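PDB 4CZX: PAN2-PAN3 deadenylation complex catalytic subunit pan2 from Neurospora crassa, which probably shortens mRNA poly(A) tails as the catalytic subunit of a cytoplasmic deadenylase complex, this chain being its N-terminal WD40 domain. Local coordinates for residues 25-33 with 304-312; 103-111 with 141-149. All blocks are in the same frame, centred on the assembly; numbering follows the deposited sequence.

Interaction 1: 25-33 with 304-312; sequences YHAGPASTI and LADNKHNTY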
loop_
_atom_site.group_PDB
_atom_site.type_symbol
_atom_site.label_atom_id
_atom_site.label_comp_id
_atom_site.label_asym_id
_atom_site.label_seq_id
_atom_site.Cartn_x
_atom_site.Cartn_y
_atom_site.Cartn_z
ATOM N N TYR A 25 16.911 -8.481 -7.579
ATOM C CA TYR A 25 17.437 -9.351 -8.641
ATOM C C TYR A 25 17.754 -8.619 -9.956
ATOM O O TYR A 25 18.813 -8.816 -10.574
ATOM C CB TYR A 25 16.436 -10.474 -8.904
ATOM C CG TYR A 25 16.854 -11.455 -9.965
ATOM C CD1 TYR A 25 17.886 -12.351 -9.735
ATOM C CD2 TYR A 25 16.196 -11.502 -11.200
ATOM C CE1 TYR A 25 18.269 -13.261 -10.693
ATOM C CE2 TYR A 25 16.576 -12.412 -12.170
ATOM C CZ TYR A 25 17.616 -13.289 -11.906
ATOM O OH TYR A 25 18.009 -14.205 -12.848
ATOM N N HIS A 26 16.840 -7.754 -10.381
ATOM C CA HIS A 26 16.924 -6.978 -11.623
ATOM C C HIS A 26 18.154 -6.087 -11.684
ATOM O O HIS A 26 18.597 -5.664 -12.754
ATOM C CB HIS A 26 15.681 -6.091 -11.763
ATOM C CG HIS A 26 15.657 -4.945 -10.797
ATOM N ND1 HIS A 26 15.239 -5.080 -9.488
ATOM C CD2 HIS A 26 16.034 -3.651 -10.939
ATOM C CE1 HIS A 26 15.346 -3.916 -8.871
ATOM N NE2 HIS A 26 15.820 -3.032 -9.730
ATOM N N ALA A 27 18.665 -5.737 -10.509
ATOM C CA ALA A 27 19.745 -4.762 -10.414
ATOM C C ALA A 27 21.139 -5.393 -10.556
ATOM O O ALA A 27 22.127 -4.677 -10.701
ATOM C CB ALA A 27 19.642 -3.991 -9.096
ATOM N N GLY A 28 21.219 -6.722 -10.525
ATOM C CA GLY A 28 22.472 -7.401 -10.822
ATOM C C GLY A 28 22.974 -8.334 -9.727
ATOM O O GLY A 28 22.290 -8.564 -8.734
ATOM N N PRO A 29 24.180 -8.882 -9.909
ATOM C CA PRO A 29 24.771 -9.829 -8.951
ATOM C C PRO A 29 25.216 -9.155 -7.667
ATOM O O PRO A 29 25.072 -7.939 -7.514
ATOM C CB PRO A 29 25.982 -10.380 -9.714
ATOM C CG PRO A 29 26.400 -9.224 -10.569
ATOM C CD PRO A 29 25.087 -8.608 -11.036
ATOM N N ALA A 30 25.760 -9.948 -6.747
ATOM C CA ALA A 30 26.275 -9.415 -5.492
ATOM C C ALA A 30 27.285 -8.284 -5.728
ATOM O O ALA A 30 28.010 -8.277 -6.731
ATOM C CB ALA A 30 26.905 -10.539 -4.662
ATOM N N SER A 31 27.296 -7.322 -4.813
ATOM C CA SER A 31 28.167 -6.155 -4.893
ATOM C C SER A 31 29.417 -6.360 -4.052
ATOM O O SER A 31 30.453 -5.713 -4.278
ATOM C CB SER A 31 27.421 -4.904 -4.416
ATOM O OG SER A 31 27.008 -5.071 -3.061
ATOM N N THR A 32 29.316 -7.245 -3.061
ATOM C CA THR A 32 30.452 -7.549 -2.189
ATOM C C THR A 32 30.097 -8.765 -1.327
ATOM O O THR A 32 28.910 -9.059 -1.112
ATOM C CB THR A 32 30.822 -6.330 -1.296
ATOM O OG1 THR A 32 32.006 -6.609 -0.540
ATOM C CG2 THR A 32 29.675 -5.988 -0.328
ATOM N N ILE A 33 31.109 -9.500 -0.877
ATOM C CA ILE A 33 30.905 -10.541 0.133
ATOM C C ILE A 33 32.006 -10.461 1.182
ATOM O O ILE A 33 33.122 -10.018 0.888
ATOM C CB ILE A 33 30.881 -11.971 -0.483
ATOM C CG1 ILE A 33 32.290 -12.416 -0.902
ATOM C CG2 ILE A 33 29.903 -12.053 -1.687
ATOM C CD1 ILE A 33 32.320 -13.781 -1.563
ATOM N N LEU A 304 33.284 -17.444 -3.060
ATOM C CA LEU A 304 33.389 -16.820 -4.372
ATOM C C LEU A 304 31.998 -16.459 -4.883
ATOM O O LEU A 304 31.108 -17.310 -4.892
ATOM C CB LEU A 304 34.074 -17.754 -5.375
ATOM C CG LEU A 304 35.510 -18.231 -5.149
ATOM C CD1 LEU A 304 35.578 -19.409 -4.178
ATOM C CD2 LEU A 304 36.138 -18.608 -6.477
ATOM N N ALA A 305 31.801 -15.212 -5.298
ATOM C CA ALA A 305 30.523 -14.827 -5.886
ATOM C C ALA A 305 30.712 -14.582 -7.370
ATOM O O ALA A 305 31.730 -14.009 -7.769
ATOM C CB ALA A 305 29.952 -13.582 -5.204
ATOM N N ASP A 306 29.750 -15.022 -8.187
ATOM C CA ASP A 306 29.887 -14.874 -9.634
ATOM C C ASP A 306 28.830 -13.947 -10.222
ATOM O O ASP A 306 27.897 -13.525 -9.530
ATOM C CB ASP A 306 29.868 -16.246 -10.345
ATOM C CG ASP A 306 28.499 -16.940 -10.333
ATOM O OD1 ASP A 306 27.448 -16.301 -10.111
ATOM O OD2 ASP A 306 28.480 -18.167 -10.572
ATOM N N ASN A 307 28.967 -13.633 -11.509
ATOM C CA ASN A 307 28.073 -12.648 -12.098
ATOM C C ASN A 307 26.725 -13.253 -12.477
ATOM O O ASN A 307 25.870 -12.566 -13.026
ATOM C CB ASN A 307 28.736 -11.980 -13.310
ATOM C CG ASN A 307 28.846 -12.894 -14.498
ATOM O OD1 ASN A 307 28.835 -14.115 -14.368
ATOM N ND2 ASN A 307 28.949 -12.303 -15.681
ATOM N N LYS A 308 26.535 -14.535 -12.171
ATOM C CA LYS A 308 25.241 -15.197 -12.359
ATOM C C LYS A 308 24.449 -15.271 -11.042
ATOM O O LYS A 308 23.487 -16.037 -10.930
ATOM C CB LYS A 308 25.435 -16.606 -12.928
ATOM C CG LYS A 308 26.037 -16.656 -14.350
ATOM C CD LYS A 308 25.332 -15.724 -15.324
ATOM C CE LYS A 308 25.892 -15.877 -16.748
ATOM N NZ LYS A 308 27.382 -15.719 -16.805
ATOM N N HIS A 309 24.883 -14.474 -10.064
ATOM C CA HIS A 309 24.253 -14.328 -8.737
ATOM C C HIS A 309 24.541 -15.479 -7.754
ATOM O O HIS A 309 23.934 -15.545 -6.682
ATOM C CB HIS A 309 22.727 -14.147 -8.861
ATOM C CG HIS A 309 22.310 -12.915 -9.607
ATOM N ND1 HIS A 309 21.256 -12.125 -9.199
ATOM C CD2 HIS A 309 22.781 -12.352 -10.747
ATOM C CE1 HIS A 309 21.107 -11.119 -10.043
ATOM N NE2 HIS A 309 22.018 -11.235 -10.993
ATOM N N ASN A 310 25.466 -16.374 -8.086
ATOM C CA ASN A 310 25.792 -17.454 -7.157
ATOM C C ASN A 310 26.901 -17.063 -6.208
ATOM O O ASN A 310 27.841 -16.381 -6.600
ATOM C CB ASN A 310 26.221 -18.720 -7.897
ATOM C CG ASN A 310 25.237 -19.139 -8.953
ATOM O OD1 ASN A 310 24.117 -19.542 -8.642
ATOM N ND2 ASN A 310 25.650 -19.057 -10.220
ATOM N N THR A 311 26.791 -17.494 -4.956
ATOM C CA THR A 311 27.934 -17.456 -4.053
ATOM C C THR A 311 28.209 -18.866 -3.555
ATOM O O THR A 311 27.297 -19.554 -3.091
ATOM C CB THR A 311 27.713 -16.517 -2.865
ATOM O OG1 THR A 311 27.640 -15.170 -3.341
ATOM C CG2 THR A 311 28.870 -16.625 -1.871
ATOM N N TYR A 312 29.470 -19.283 -3.678
ATOM C CA TYR A 312 29.907 -20.631 -3.346
ATOM C C TYR A 312 30.840 -20.608 -2.153
ATOM O O TYR A 312 31.607 -19.664 -1.980
ATOM C CB TYR A 312 30.650 -21.283 -4.512
ATOM C CG TYR A 312 29.928 -21.291 -5.834
ATOM C CD1 TYR A 312 30.001 -20.203 -6.692
ATOM C CD2 TYR A 312 29.206 -22.399 -6.243
ATOM C CE1 TYR A 312 29.356 -20.210 -7.914
ATOM C CE2 TYR A 312 28.558 -22.420 -7.465
ATOM C CZ TYR A 312 28.634 -21.319 -8.296
ATOM O OH TYR A 312 27.984 -21.327 -9.509
HETATM O O HOH W 1 26.699 -12.784 -7.167
#
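Pro29 lies over one face of the His309 imidazole, its CA 3.8 Å from the ring centroid and 15° off the normal, a CH-pi contact. His309 CE1 comes 3.1 Å from Gly28 O, which lies oblique to the ring; Tyr25 O sits at the ring edge, near its plane. The Tyr25 ring meets the imidazole obliquely, planes 55° apart, with Tyr25 CD1 3.4 Å from His309 ND1. His309 CG stands anti to its own carbonyl carbon (chi1 -62°), which carries the imidazole in among residues 25-29; ND1 is hydrogen-bonded to Pro18 O. At the backbone angles of Gly28 a CB would jam against the preceding carbonyl O and clash with Pro29 CD. A water joins the two segments beside Pro29, donating to Asp306 O at 2.8 Å and accepting from Ala30 N at 3.0 Å. Further in, the contact turns apolar: Ile33 CG2 rests 3.8 Å from Ala305 CB. Behind His309, Asp306 shapes the turn: OD1 takes the backbone N of Lys308 (an Asx turn) and of Asn310 from opposite faces of the carboxylate, while Asn310 ND2 reaches the syn lone pair of Asp306 OD2 at 3.0 Å. The hairpin of strands 302-306 and 310-315 belongs to the propeller blade closed by strand 10-16; segment 25-33 runs past its turn into strand 32-35 of the next blade, where Ala30 and Ile33 also touch Ile44 of strand 41-45.

Interaction 2: 103-111 with 141-149; sequences IWSIRHESM and VNKGEVVKE. With PO4 (phosphate ion), chain D.
Trp104 presses the face of its indole on Gly144, whose CA stands 3.4 Å from the centroid of the five-membered ring and only 6° off its normal. A side chain at Gly144 would run into Trp104 CG, and the positive phi there favours glycine too. The Trp104 chi1 of 49°, which sets CG between backbone N and carbonyl carbon, turns NE1 to Val141 O, bonded at 3.0 Å with an N-H...O angle of 149°. A leucine in place of Trp104 would probably leave Val141 O without this donor and uncover the CA of Gly144. Tight packing continues along the strand: Ile106 CD1 lies 3.4 Å from Gly144 O, and Ile106 CG2 meets Val146 CG2 at 3.9 Å. Beyond Val146, which also touches His108 CD2, the contact becomes sparser and polar. Ser110 OG donates to Glu149 OE2 at 2.8 Å from above the carboxylate plane, and Lys135 forms a salt bridge with the same oxygen. Ser110 N bonds His108 ND1 at 2.9 Å, which fixes the turn of that imidazole. On the exposed side Arg107 takes no part in the contact and holds a phosphate, probably from the crystallisation liquor, through NE and NH2. Strands 102-106 and 145-151 are the last strands of successive propeller blades; Val93 and Met95 of strand 93-96 back Trp104, and Leu137 of strand 135-140 backs Val146.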
loop_
_atom_site.group_PDB
_atom_site.type_symbol
_atom_site.label_atom_id
_atom_site.label_comp_id
_atom_site.label_asym_id
_atom_site.label_seq_id
_atom_site.Cartn_x
_atom_site.Cartn_y
_atom_site.Cartn_z
ATOM N N ILE A 103 21.430 -0.329 15.149
ATOM C CA ILE A 103 22.288 0.211 16.194
ATOM C C ILE A 103 22.520 1.709 15.987
ATOM O O ILE A 103 22.274 2.498 16.906
ATOM C CB ILE A 103 23.633 -0.541 16.259
ATOM C CG1 ILE A 103 23.406 -1.956 16.806
ATOM C CG2 ILE A 103 24.633 0.213 17.126
ATOM C CD1 ILE A 103 24.643 -2.827 16.818
ATOM N N TRP A 104 23.014 2.101 14.810
ATOM C CA TRP A 104 23.001 3.516 14.429
ATOM C C TRP A 104 23.013 3.755 12.921
ATOM O O TRP A 104 23.202 2.842 12.115
ATOM C CB TRP A 104 24.164 4.294 15.077
ATOM C CG TRP A 104 25.590 3.724 14.976
ATOM C CD1 TRP A 104 26.316 3.179 15.999
ATOM C CD2 TRP A 104 26.456 3.707 13.822
ATOM N NE1 TRP A 104 27.565 2.809 15.557
ATOM C CE2 TRP A 104 27.678 3.117 14.226
ATOM C CE3 TRP A 104 26.318 4.124 12.488
ATOM C CZ2 TRP A 104 28.750 2.931 13.349
ATOM C CZ3 TRP A 104 27.386 3.936 11.615
ATOM C CH2 TRP A 104 28.588 3.343 12.052
ATOM N N SER A 105 22.784 5.008 12.550
ATOM C CA SER A 105 22.667 5.388 11.150
ATOM C C SER A 105 23.320 6.746 10.958
ATOM O O SER A 105 22.988 7.703 11.651
ATOM C CB SER A 105 21.191 5.421 10.722
ATOM O OG SER A 105 21.061 5.759 9.348
ATOM N N ILE A 106 24.278 6.826 10.041
ATOM C CA ILE A 106 24.952 8.081 9.790
ATOM C C ILE A 106 24.803 8.438 8.312
ATOM O O ILE A 106 25.226 7.693 7.429
ATOM C CB ILE A 106 26.449 8.015 10.185
ATOM C CG1 ILE A 106 26.589 7.687 11.679
ATOM C CG2 ILE A 106 27.140 9.328 9.861
ATOM C CD1 ILE A 106 28.034 7.534 12.157
ATOM N N ARG A 107 24.167 9.572 8.052
ATOM C CA ARG A 107 23.959 10.035 6.686
ATOM C C ARG A 107 24.430 11.479 6.631
ATOM O O ARG A 107 23.632 12.416 6.716
ATOM C CB ARG A 107 22.491 9.899 6.268
ATOM C CG ARG A 107 22.272 10.008 4.753
ATOM C CD ARG A 107 20.804 9.871 4.338
ATOM N NE ARG A 107 20.702 9.944 2.881
ATOM C CZ ARG A 107 20.845 8.897 2.066
ATOM N NH1 ARG A 107 21.056 7.683 2.561
ATOM N NH2 ARG A 107 20.775 9.063 0.751
ATOM N N HIS A 108 25.745 11.636 6.522
ATOM C CA HIS A 108 26.419 12.931 6.608
ATOM C C HIS A 108 26.464 13.596 5.228
ATOM O O HIS A 108 26.562 12.903 4.212
ATOM C CB HIS A 108 27.830 12.713 7.179
ATOM C CG HIS A 108 28.558 13.966 7.548
ATOM N ND1 HIS A 108 29.225 14.743 6.624
ATOM C CD2 HIS A 108 28.776 14.544 8.752
ATOM C CE1 HIS A 108 29.799 15.761 7.240
ATOM N NE2 HIS A 108 29.545 15.662 8.532
ATOM N N GLU A 109 26.381 14.928 5.193
ATOM C CA GLU A 109 26.401 15.677 3.932
ATOM C C GLU A 109 27.658 15.433 3.105
ATOM O O GLU A 109 27.619 15.524 1.887
ATOM C CB GLU A 109 26.268 17.177 4.193
ATOM C CG GLU A 109 24.896 17.602 4.673
ATOM C CD GLU A 109 24.777 19.111 4.832
ATOM O OE1 GLU A 109 25.686 19.838 4.361
ATOM O OE2 GLU A 109 23.777 19.568 5.434
ATOM N N SER A 110 28.769 15.124 3.761
ATOM C CA SER A 110 30.027 14.910 3.049
ATOM C C SER A 110 30.144 13.482 2.529
ATOM O O SER A 110 31.146 13.117 1.916
ATOM C CB SER A 110 31.217 15.235 3.950
ATOM O OG SER A 110 31.251 16.619 4.262
ATOM N N MET A 111 29.123 12.671 2.780
ATOM C CA MET A 111 29.078 11.328 2.219
ATOM C C MET A 111 28.394 11.382 0.862
ATOM O O MET A 111 27.178 11.222 0.762
ATOM C CB MET A 111 28.351 10.361 3.163
ATOM C CG MET A 111 29.019 10.226 4.504
ATOM S SD MET A 111 28.055 9.217 5.654
ATOM C CE MET A 111 29.196 9.087 7.030
ATOM N N VAL A 141 32.722 4.482 16.470
ATOM C CA VAL A 141 31.852 3.324 16.310
ATOM C C VAL A 141 30.983 3.098 17.555
ATOM O O VAL A 141 29.856 2.598 17.466
ATOM C CB VAL A 141 32.697 2.066 15.982
ATOM C CG1 VAL A 141 31.843 0.823 15.926
ATOM C CG2 VAL A 141 33.407 2.267 14.610
ATOM N N ASN A 142 31.489 3.500 18.712
ATOM C CA ASN A 142 30.718 3.341 19.943
ATOM C C ASN A 142 29.571 4.339 20.029
ATOM O O ASN A 142 28.456 3.979 20.404
ATOM C CB ASN A 142 31.633 3.468 21.156
ATOM C CG ASN A 142 32.639 2.347 21.230
ATOM O OD1 ASN A 142 32.305 1.187 20.989
ATOM N ND2 ASN A 142 33.884 2.685 21.533
ATOM N N LYS A 143 29.842 5.589 19.666
ATOM C CA LYS A 143 28.828 6.634 19.750
ATOM C C LYS A 143 27.985 6.714 18.482
ATOM O O LYS A 143 26.867 7.220 18.504
ATOM C CB LYS A 143 29.480 7.989 20.031
ATOM C CG LYS A 143 29.995 8.154 21.467
ATOM C CD LYS A 143 30.621 9.528 21.654
ATOM C CE LYS A 143 31.165 9.732 23.056
ATOM N NZ LYS A 143 32.111 10.889 23.075
ATOM N N GLY A 144 28.524 6.215 17.373
ATOM C CA GLY A 144 27.834 6.301 16.101
ATOM C C GLY A 144 27.738 7.734 15.608
ATOM O O GLY A 144 26.668 8.201 15.201
ATOM N N GLU A 145 28.859 8.443 15.660
ATOM C CA GLU A 145 28.909 9.808 15.165
ATOM C C GLU A 145 30.230 10.104 14.458
ATOM O O GLU A 145 31.276 9.542 14.797
ATOM C CB GLU A 145 28.694 10.799 16.309
ATOM C CG GLU A 145 29.748 10.746 17.396
ATOM C CD GLU A 145 29.330 11.479 18.669
ATOM O OE1 GLU A 145 28.110 11.553 18.953
ATOM O OE2 GLU A 145 30.227 11.970 19.394
ATOM N N VAL A 146 30.160 10.986 13.469
ATOM C CA VAL A 146 31.348 11.545 12.842
ATOM C C VAL A 146 32.085 12.407 13.857
ATOM O O VAL A 146 31.482 13.272 14.491
ATOM C CB VAL A 146 30.985 12.390 11.601
ATOM C CG1 VAL A 146 32.224 13.093 11.047
ATOM C CG2 VAL A 146 30.343 11.513 10.536
ATOM N N VAL A 147 33.383 12.168 14.022
ATOM C CA VAL A 147 34.178 12.936 14.978
ATOM C C VAL A 147 35.186 13.837 14.274
ATOM O O VAL A 147 35.747 14.750 14.874
ATOM C CB VAL A 147 34.930 12.017 15.960
ATOM C CG1 VAL A 147 33.941 11.278 16.841
ATOM C CG2 VAL A 147 35.814 11.035 15.201
ATOM N N LYS A 148 35.409 13.581 12.991
ATOM C CA LYS A 148 36.386 14.345 12.239
ATOM C C LYS A 148 36.099 14.267 10.749
ATOM O O LYS A 148 35.650 13.237 10.247
ATOM C CB LYS A 148 37.795 13.826 12.539
ATOM C CG LYS A 148 38.916 14.785 12.221
ATOM C CD LYS A 148 40.141 14.427 13.042
ATOM C CE LYS A 148 41.170 15.546 13.030
ATOM N NZ LYS A 148 41.898 15.628 14.338
ATOM N N GLU A 149 36.355 15.367 10.053
ATOM C CA GLU A 149 36.281 15.399 8.599
ATOM C C GLU A 149 37.651 15.783 8.059
ATOM O O GLU A 149 38.252 16.731 8.549
ATOM C CB GLU A 149 35.206 16.383 8.139
ATOM C CG GLU A 149 35.066 16.508 6.637
ATOM C CD GLU A 149 33.813 17.264 6.235
ATOM O OE1 GLU A 149 32.902 17.412 7.082
ATOM O OE2 GLU A 149 33.742 17.713 5.072
HETATM P P PO4 D . 19.516 12.867 0.720
HETATM O O1 PO4 D . 20.419 13.894 0.077
HETATM O O2 PO4 D . 19.459 11.646 -0.169
HETATM O O3 PO4 D . 20.056 12.500 2.081
HETATM O O4 PO4 D . 18.126 13.444 0.886
#

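Both contacts join neighbouring blades of the seven-bladed WD40 propeller, but by different elements. Interaction 1 sets the hairpin turn of the blade that combines strand 10-16 with the last three strands against the segment leading into the next blade. Interaction 2 packs the last strand of one blade, and the loop after it, on the last strand of the next and the turn before it; its centre lies about 22 Å from the centre of the chain, against about 14 Å for interaction 1. Both are partly buried and put a ring against backbone, yet interaction 1 has no direct hydrogen bond across it and uses a water bridge, whereas interaction 2 has two.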